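Long-range contacts in PrgB (Enterococcus faecalis, PDB 6EVU), which promotes cell aggregation, biofilm formation and conjugation by binding and compacting DNA, and is seen here through its adhesin domain: residues Y5-A10 / K233-K238; I26-V31 / N309-K314; F193-S198 / F302-N307. All blocks are in the same frame, centred on the assembly; numbering follows the deposited sequence.

Contact 1: residues Y5-A10 / K233-K238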
# COMPACT_ATOMS: atom_id res chain seq x y z
N TYR A 5 -5.73 10.12 25.58
CA TYR A 5 -4.44 10.80 25.62
C TYR A 5 -3.65 10.67 24.31
O TYR A 5 -2.73 11.47 24.09
CB TYR A 5 -3.60 10.26 26.78
CG TYR A 5 -2.84 8.99 26.46
CD1 TYR A 5 -1.59 9.03 25.86
CD2 TYR A 5 -3.38 7.73 26.74
CE1 TYR A 5 -0.91 7.87 25.55
CE2 TYR A 5 -2.69 6.56 26.45
CZ TYR A 5 -1.45 6.64 25.85
OH TYR A 5 -0.74 5.51 25.54
N GLU A 6 -3.96 9.68 23.46
CA GLU A 6 -3.31 9.57 22.15
C GLU A 6 -3.92 10.54 21.15
O GLU A 6 -3.20 11.10 20.31
CB GLU A 6 -3.42 8.14 21.60
CG GLU A 6 -3.16 7.01 22.59
CD GLU A 6 -3.56 5.65 22.02
OE1 GLU A 6 -4.10 4.82 22.78
OE2 GLU A 6 -3.33 5.42 20.81
N LYS A 7 -5.25 10.73 21.21
CA LYS A 7 -5.90 11.79 20.45
C LYS A 7 -5.30 13.15 20.79
O LYS A 7 -5.09 13.99 19.90
CB LYS A 7 -7.41 11.78 20.71
CG LYS A 7 -8.12 10.50 20.26
CD LYS A 7 -9.52 10.38 20.84
CE LYS A 7 -10.39 9.44 20.00
NZ LYS A 7 -11.02 8.35 20.79
N GLU A 8 -5.01 13.39 22.08
CA GLU A 8 -4.40 14.65 22.48
C GLU A 8 -2.97 14.75 21.96
O GLU A 8 -2.53 15.84 21.57
CB GLU A 8 -4.43 14.79 24.01
CG GLU A 8 -4.52 16.24 24.50
CD GLU A 8 -5.70 17.00 23.90
OE1 GLU A 8 -5.71 18.25 24.02
OE2 GLU A 8 -6.63 16.37 23.34
N VAL A 9 -2.23 13.63 21.94
CA VAL A 9 -0.88 13.62 21.37
C VAL A 9 -0.93 13.87 19.86
O VAL A 9 -0.15 14.67 19.33
CB VAL A 9 -0.18 12.28 21.69
CG1 VAL A 9 1.09 12.13 20.86
CG2 VAL A 9 0.14 12.19 23.17
N ALA A 10 -1.85 13.20 19.16
CA ALA A 10 -2.03 13.45 17.73
C ALA A 10 -2.33 14.92 17.46
O ALA A 10 -1.73 15.53 16.57
CB ALA A 10 -3.14 12.55 17.18
N LYS A 233 -0.08 9.65 13.15
CA LYS A 233 -1.22 8.92 13.71
C LYS A 233 -2.38 9.85 14.07
O LYS A 233 -2.19 10.85 14.76
CB LYS A 233 -0.80 8.12 14.94
CG LYS A 233 -1.89 7.15 15.38
CD LYS A 233 -1.45 6.24 16.50
CE LYS A 233 -2.41 5.06 16.60
NZ LYS A 233 -2.36 4.48 17.97
N GLN A 234 -3.58 9.49 13.61
CA GLN A 234 -4.77 10.29 13.83
C GLN A 234 -5.63 9.70 14.94
O GLN A 234 -5.39 8.59 15.42
CB GLN A 234 -5.58 10.39 12.54
CG GLN A 234 -4.75 10.94 11.44
CD GLN A 234 -4.20 12.28 11.82
OE1 GLN A 234 -3.01 12.53 11.69
NE2 GLN A 234 -5.06 13.16 12.31
N ALA A 235 -6.68 10.44 15.30
CA ALA A 235 -7.54 10.01 16.39
C ALA A 235 -8.21 8.69 16.08
O ALA A 235 -8.56 7.94 17.01
CB ALA A 235 -8.59 11.07 16.70
N ASP A 236 -8.40 8.37 14.80
CA ASP A 236 -9.06 7.14 14.41
C ASP A 236 -8.11 5.94 14.35
O ASP A 236 -8.53 4.86 13.92
CB ASP A 236 -9.78 7.33 13.06
CG ASP A 236 -8.85 7.81 11.94
OD1 ASP A 236 -7.67 7.45 11.97
OD2 ASP A 236 -9.32 8.54 11.03
N GLY A 237 -6.84 6.11 14.76
CA GLY A 237 -5.90 5.02 14.84
C GLY A 237 -5.13 4.77 13.57
O GLY A 237 -4.23 3.92 13.55
N LYS A 238 -5.44 5.50 12.51
CA LYS A 238 -4.78 5.36 11.23
C LYS A 238 -3.70 6.43 11.05
O LYS A 238 -3.69 7.47 11.72
CB LYS A 238 -5.81 5.46 10.10
CG LYS A 238 -6.98 4.46 10.20
CD LYS A 238 -8.08 4.87 9.23
CE LYS A 238 -9.44 4.26 9.64
NZ LYS A 238 -10.59 5.10 9.19
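Ala235 rests its methyl group against the aliphatic stem of Lys7, CB lying 3.6 Å from Lys7 CG, while one turn further along the helix Ala10 faces the backbone of Lys233. The second approach is tight: Ala10 CB comes within 3.1 Å of Lys233 O. Two small residues therefore let helix 4-13 lie close to the loop 233-238, and the CA atoms of Lys7 and Ala235 are only 4.7 Å apart. Lys7 CE passes 3.8 Å from Ala235 O; methylenes, not the ammonium group, make this contact.

Segment 233-238 is the connection of a beta hairpin between strands 232-233 and 239-240. A type I turn from Gln234 to Gly237 leads into a G1 beta bulge: Gly237 N donates to Gln234 O, and Gln234 N in turn donates to Lys238 O. Gly237 has a positive phi (88°), and the lack of a beta carbon spares it a collision with Asp236 O. Asp236 suits the preceding place because its OD1 accepts from Lys238 N at 3.0 Å, an Asx turn that braces the bend, while its OD2 bonds to Tyr240 OH.

Lys233 leaves the hairpin with CG anti to its backbone N (chi1 -169°) and stays extended, long enough to carry NZ out to the carboxylate of Glu6. There NZ donates to Glu6 OE2 at 3.1 Å, arriving nearly in line with the C-O bond, and the two side chains cross obliquely. The resulting salt bridge lies at the surface, where water probably weakens it. Glu3 places another carboxylate near Glu6 OE1, so the lysine's positive charge probably eases the crowding of negative charge at the start of the helix.

Contact 2: residues I26-V31 / N309-K314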
# COMPACT_ATOMS: atom_id res chain seq x y z
N ILE A 26 17.97 3.62 11.27
CA ILE A 26 17.25 2.44 10.82
C ILE A 26 18.26 1.53 10.14
O ILE A 26 18.86 1.92 9.14
CB ILE A 26 16.13 2.81 9.85
CG1 ILE A 26 15.28 3.93 10.44
CG2 ILE A 26 15.31 1.58 9.56
CD1 ILE A 26 14.76 4.86 9.37
N SER A 27 18.44 0.33 10.67
CA SER A 27 19.27 -0.64 9.96
C SER A 27 18.51 -1.20 8.75
O SER A 27 17.34 -1.60 8.86
CB SER A 27 19.73 -1.76 10.90
OG SER A 27 18.66 -2.57 11.34
N LYS A 28 19.16 -1.20 7.59
CA LYS A 28 18.56 -1.77 6.38
C LYS A 28 19.06 -3.21 6.17
O LYS A 28 19.71 -3.55 5.19
CB LYS A 28 18.84 -0.88 5.17
CG LYS A 28 19.17 0.59 5.50
CD LYS A 28 17.95 1.52 5.65
CE LYS A 28 18.36 3.01 5.49
NZ LYS A 28 17.22 3.95 5.23
N ASN A 29 18.67 -4.07 7.10
CA ASN A 29 19.08 -5.47 7.04
C ASN A 29 18.33 -6.22 5.94
O ASN A 29 18.91 -7.07 5.25
CB ASN A 29 18.81 -6.12 8.39
CG ASN A 29 19.11 -5.20 9.56
OD1 ASN A 29 18.21 -4.69 10.24
ND2 ASN A 29 20.40 -4.96 9.77
N LEU A 30 17.06 -5.94 5.80
CA LEU A 30 16.23 -6.54 4.78
C LEU A 30 16.34 -5.72 3.51
O LEU A 30 16.14 -4.49 3.54
CB LEU A 30 14.77 -6.57 5.25
CG LEU A 30 13.78 -7.06 4.19
CD1 LEU A 30 14.03 -8.56 3.92
CD2 LEU A 30 12.32 -6.77 4.62
N VAL A 31 16.69 -6.37 2.41
CA VAL A 31 16.76 -5.75 1.09
C VAL A 31 15.63 -6.32 0.24
O VAL A 31 15.67 -7.49 -0.17
CB VAL A 31 18.12 -5.99 0.43
CG1 VAL A 31 18.23 -5.25 -0.96
CG2 VAL A 31 19.28 -5.59 1.41
N ASN A 309 12.18 6.50 2.80
CA ASN A 309 12.46 7.91 2.58
C ASN A 309 13.05 8.60 3.81
O ASN A 309 12.96 9.84 3.95
CB ASN A 309 11.21 8.61 2.07
CG ASN A 309 10.86 8.16 0.67
OD1 ASN A 309 11.72 8.17 -0.21
ND2 ASN A 309 9.61 7.77 0.46
N ALA A 310 13.73 7.84 4.68
CA ALA A 310 14.46 8.40 5.81
C ALA A 310 15.66 7.50 6.14
O ALA A 310 15.82 6.41 5.58
CB ALA A 310 13.55 8.58 7.02
N GLN A 311 16.50 7.98 7.05
CA GLN A 311 17.61 7.18 7.57
C GLN A 311 17.47 6.90 9.04
O GLN A 311 18.19 6.04 9.57
CB GLN A 311 18.96 7.89 7.33
CG GLN A 311 19.03 8.63 6.00
CD GLN A 311 19.88 7.91 4.97
OE1 GLN A 311 19.67 6.72 4.69
NE2 GLN A 311 20.87 8.62 4.40
N SER A 312 16.60 7.64 9.73
CA SER A 312 16.45 7.51 11.17
C SER A 312 15.00 7.84 11.46
O SER A 312 14.28 8.33 10.60
CB SER A 312 17.43 8.41 11.94
OG SER A 312 17.25 9.78 11.64
N VAL A 313 14.56 7.52 12.67
CA VAL A 313 13.17 7.69 13.06
C VAL A 313 13.20 8.08 14.52
O VAL A 313 14.19 7.86 15.21
CB VAL A 313 12.29 6.43 12.89
CG1 VAL A 313 12.10 6.12 11.45
CG2 VAL A 313 12.96 5.25 13.61
N LYS A 314 12.10 8.63 14.99
CA LYS A 314 11.93 8.79 16.41
C LYS A 314 11.75 7.43 17.07
O LYS A 314 10.90 6.64 16.63
CB LYS A 314 10.69 9.62 16.73
CG LYS A 314 10.48 9.67 18.24
CD LYS A 314 9.44 10.66 18.68
CE LYS A 314 10.05 11.54 19.72
NZ LYS A 314 9.08 12.31 20.56
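Ile26 meets segment 309-314 with both its backbone and its side chain. Its N-H points almost straight at Gln311 O, 3.0 Å away with an angle of 171° at the hydrogen, although the donor stands some 30° off the plane of that carbonyl. With CG1 anti to its own carbonyl carbon (chi1 -50°), the side chain reaches over the neighbouring peptide link: CD1 lies 3.4 Å from Ser312 N and 3.6 Å from Val313 CG1. A branched, purely apolar residue suits this buried spot, since it fills the angle between the peptide and the valine and needs no polar partner.

Lys28 approaches the same segment from the exposed side. Its chain bends at chi2 and brings NZ to 2.9 Å from Ala310 O, with Gln311 OE1 further off at 3.7 Å. The lysine and glutamine chains run roughly perpendicular to each other, and both are long, flexible residues fit for a position in solvent.

The next shell sets this geometry. Strands 24-25 and 312-313 form a small antiparallel sheet, in which Val313 bonds through its backbone to Glu24, and the Ile26 bond continues the pairing just past the strand end. Ile26 also packs on Leu308. Beyond it, strand 30-31 joins strand 119-121, tying this N-terminal part of the domain into the large sheet, while at the far end Lys314 NZ bonds to Asn19 OD1.

A nearly straight backbone bond, with the Ile26 side chain lying beside its acceptor peptide, probably gives this join its definition, whereas whatever attraction the lysine ammonium feels for Ala310 O is probably damped by water and able to adapt to small shifts of segment 309-314.

Contact 3: residues F193-S198 / F302-N307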
# COMPACT_ATOMS: atom_id res chain seq x y z
N PHE A 193 13.17 -6.14 10.55
CA PHE A 193 12.83 -5.74 9.18
C PHE A 193 12.39 -4.30 9.18
O PHE A 193 11.65 -3.85 10.07
CB PHE A 193 11.65 -6.57 8.65
CG PHE A 193 11.97 -7.98 8.34
CD1 PHE A 193 13.27 -8.43 8.18
CD2 PHE A 193 10.93 -8.89 8.20
CE1 PHE A 193 13.51 -9.79 7.84
CE2 PHE A 193 11.18 -10.21 7.86
CZ PHE A 193 12.42 -10.67 7.70
N ALA A 194 12.79 -3.57 8.15
CA ALA A 194 12.29 -2.22 7.94
C ALA A 194 11.71 -2.12 6.53
O ALA A 194 12.35 -2.54 5.55
CB ALA A 194 13.38 -1.17 8.18
N TYR A 195 10.54 -1.52 6.43
CA TYR A 195 9.90 -1.38 5.13
C TYR A 195 9.29 -0.00 5.01
O TYR A 195 9.00 0.66 6.01
CB TYR A 195 8.81 -2.43 4.90
CG TYR A 195 7.78 -2.65 6.03
CD1 TYR A 195 8.06 -3.45 7.13
CD2 TYR A 195 6.53 -2.07 5.93
CE1 TYR A 195 7.06 -3.65 8.16
CE2 TYR A 195 5.54 -2.28 6.89
CZ TYR A 195 5.81 -3.06 7.99
OH TYR A 195 4.82 -3.26 8.90
N ALA A 196 9.16 0.46 3.77
CA ALA A 196 8.69 1.80 3.50
C ALA A 196 7.17 1.84 3.48
O ALA A 196 6.49 0.91 3.04
CB ALA A 196 9.21 2.27 2.15
N LEU A 197 6.62 2.96 3.92
CA LEU A 197 5.20 3.24 3.75
C LEU A 197 5.27 4.59 3.06
O LEU A 197 5.56 5.60 3.71
CB LEU A 197 4.44 3.28 5.07
CG LEU A 197 4.70 1.97 5.83
CD1 LEU A 197 4.44 2.14 7.29
CD2 LEU A 197 3.87 0.89 5.20
N SER A 198 5.07 4.60 1.75
CA SER A 198 5.35 5.76 0.93
C SER A 198 4.12 6.22 0.17
O SER A 198 3.08 5.55 0.16
CB SER A 198 6.48 5.47 -0.07
OG SER A 198 7.69 5.31 0.66
N PHE A 302 -0.44 0.58 -4.23
CA PHE A 302 0.37 0.32 -3.04
C PHE A 302 1.61 -0.44 -3.48
O PHE A 302 1.53 -1.61 -3.83
CB PHE A 302 -0.36 -0.47 -1.94
CG PHE A 302 0.49 -0.56 -0.71
CD1 PHE A 302 0.57 0.56 0.14
CD2 PHE A 302 1.33 -1.61 -0.52
CE1 PHE A 302 1.39 0.55 1.25
CE2 PHE A 302 2.22 -1.63 0.61
CZ PHE A 302 2.24 -0.55 1.47
N ALA A 303 2.77 0.21 -3.40
CA ALA A 303 4.04 -0.42 -3.71
C ALA A 303 4.75 -0.81 -2.42
O ALA A 303 4.76 -0.02 -1.47
CB ALA A 303 4.92 0.54 -4.51
N PHE A 304 5.35 -1.99 -2.42
CA PHE A 304 6.10 -2.50 -1.28
C PHE A 304 7.58 -2.52 -1.59
O PHE A 304 7.99 -3.14 -2.57
CB PHE A 304 5.69 -3.92 -0.91
CG PHE A 304 6.47 -4.47 0.22
CD1 PHE A 304 6.13 -4.12 1.52
CD2 PHE A 304 7.60 -5.30 -0.00
CE1 PHE A 304 6.88 -4.62 2.62
CE2 PHE A 304 8.34 -5.84 1.11
CZ PHE A 304 7.99 -5.48 2.40
N SER A 305 8.39 -1.88 -0.73
CA SER A 305 9.84 -1.98 -0.88
C SER A 305 10.50 -1.62 0.44
O SER A 305 9.85 -1.17 1.38
CB SER A 305 10.38 -1.05 -1.98
OG SER A 305 10.61 0.27 -1.50
N THR A 306 11.83 -1.70 0.45
CA THR A 306 12.64 -1.33 1.60
C THR A 306 13.39 -0.02 1.35
O THR A 306 14.35 0.28 2.07
CB THR A 306 13.65 -2.44 1.94
OG1 THR A 306 14.45 -2.74 0.77
CG2 THR A 306 12.97 -3.63 2.48
N ASN A 307 12.97 0.73 0.34
CA ASN A 307 13.53 2.04 0.01
C ASN A 307 12.87 3.09 0.90
O ASN A 307 11.83 3.66 0.55
CB ASN A 307 13.26 2.34 -1.46
CG ASN A 307 14.21 1.59 -2.39
OD1 ASN A 307 13.77 0.86 -3.29
ND2 ASN A 307 15.53 1.82 -2.21
O HOH W 1 6.71 0.39 0.28
O HOH W 2 4.08 2.44 0.07
O HOH W 3 9.53 4.08 -0.64
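Ala196 N donates to Ser305 O at 3.0 Å, in the carbonyl plane and nearly straight (175°), fastening an outermost strand of a three-stranded antiparallel sheet to the segment that follows strand 299-302. The joined parts belong to the beta-rich adhesin domain, a glucan-binding protein C type module of the antigen I/II family.

The tight side lies inward. Phe304 swings its ring away from its own backbone nitrogen (chi1 178°) and sends CE1 to 3.7 Å from Tyr195 CB. Thr306 turns its CG2 methyl to 3.3 Å from Ala194 O, while its OG1 accepts from Phe32 N. Aromatic bulk suits this core: Phe304 also packs on Ile175, Phe177 and Ile280, and the Tyr195 ring meets Phe282 while its hydroxyl bonds to Asn221. Ala196 CB, a single methyl, fits 3.4 Å from Asn307 O and allows the backbones to come close.

Toward Ser198 the chains diverge and water fills in. One water accepts from Ser305 N and lies within hydrogen-bonding distance of Ala196 O and Ala303 O; a second accepts from Ser198 N and lies within similar reach of Ala303 O. A third links Ser198 OG to Asn307 O, 2.6 Å from each. Here short polar side chains are in place: Ser305 OG accepts from Asn307 N at 3.0 Å (162°), closing an ST turn.

Contacts 2 and 3 are neighbours, their centres about 10 Å apart, and they share one body of packing: Ile26 CG2 lies 3.6 Å from Ala194 CB, Leu30 CB 3.8 Å from Phe193 CD1, and Asn309 ND2 3.1 Å from Ser198 OG. Along the chain, contact 3 falls wholly between the two segments of contact 2, so residues 302-314 meet first strand 193-197 and then the N-terminal part of the domain. Contact 1 stands apart at the surface, its centre about 24 Å from that of contact 2 and 23 Å from that of contact 3; its nearest atoms are about 8 and 10 Å from theirs. Along the chain, its two segments are interleaved with those of contacts 2 and 3.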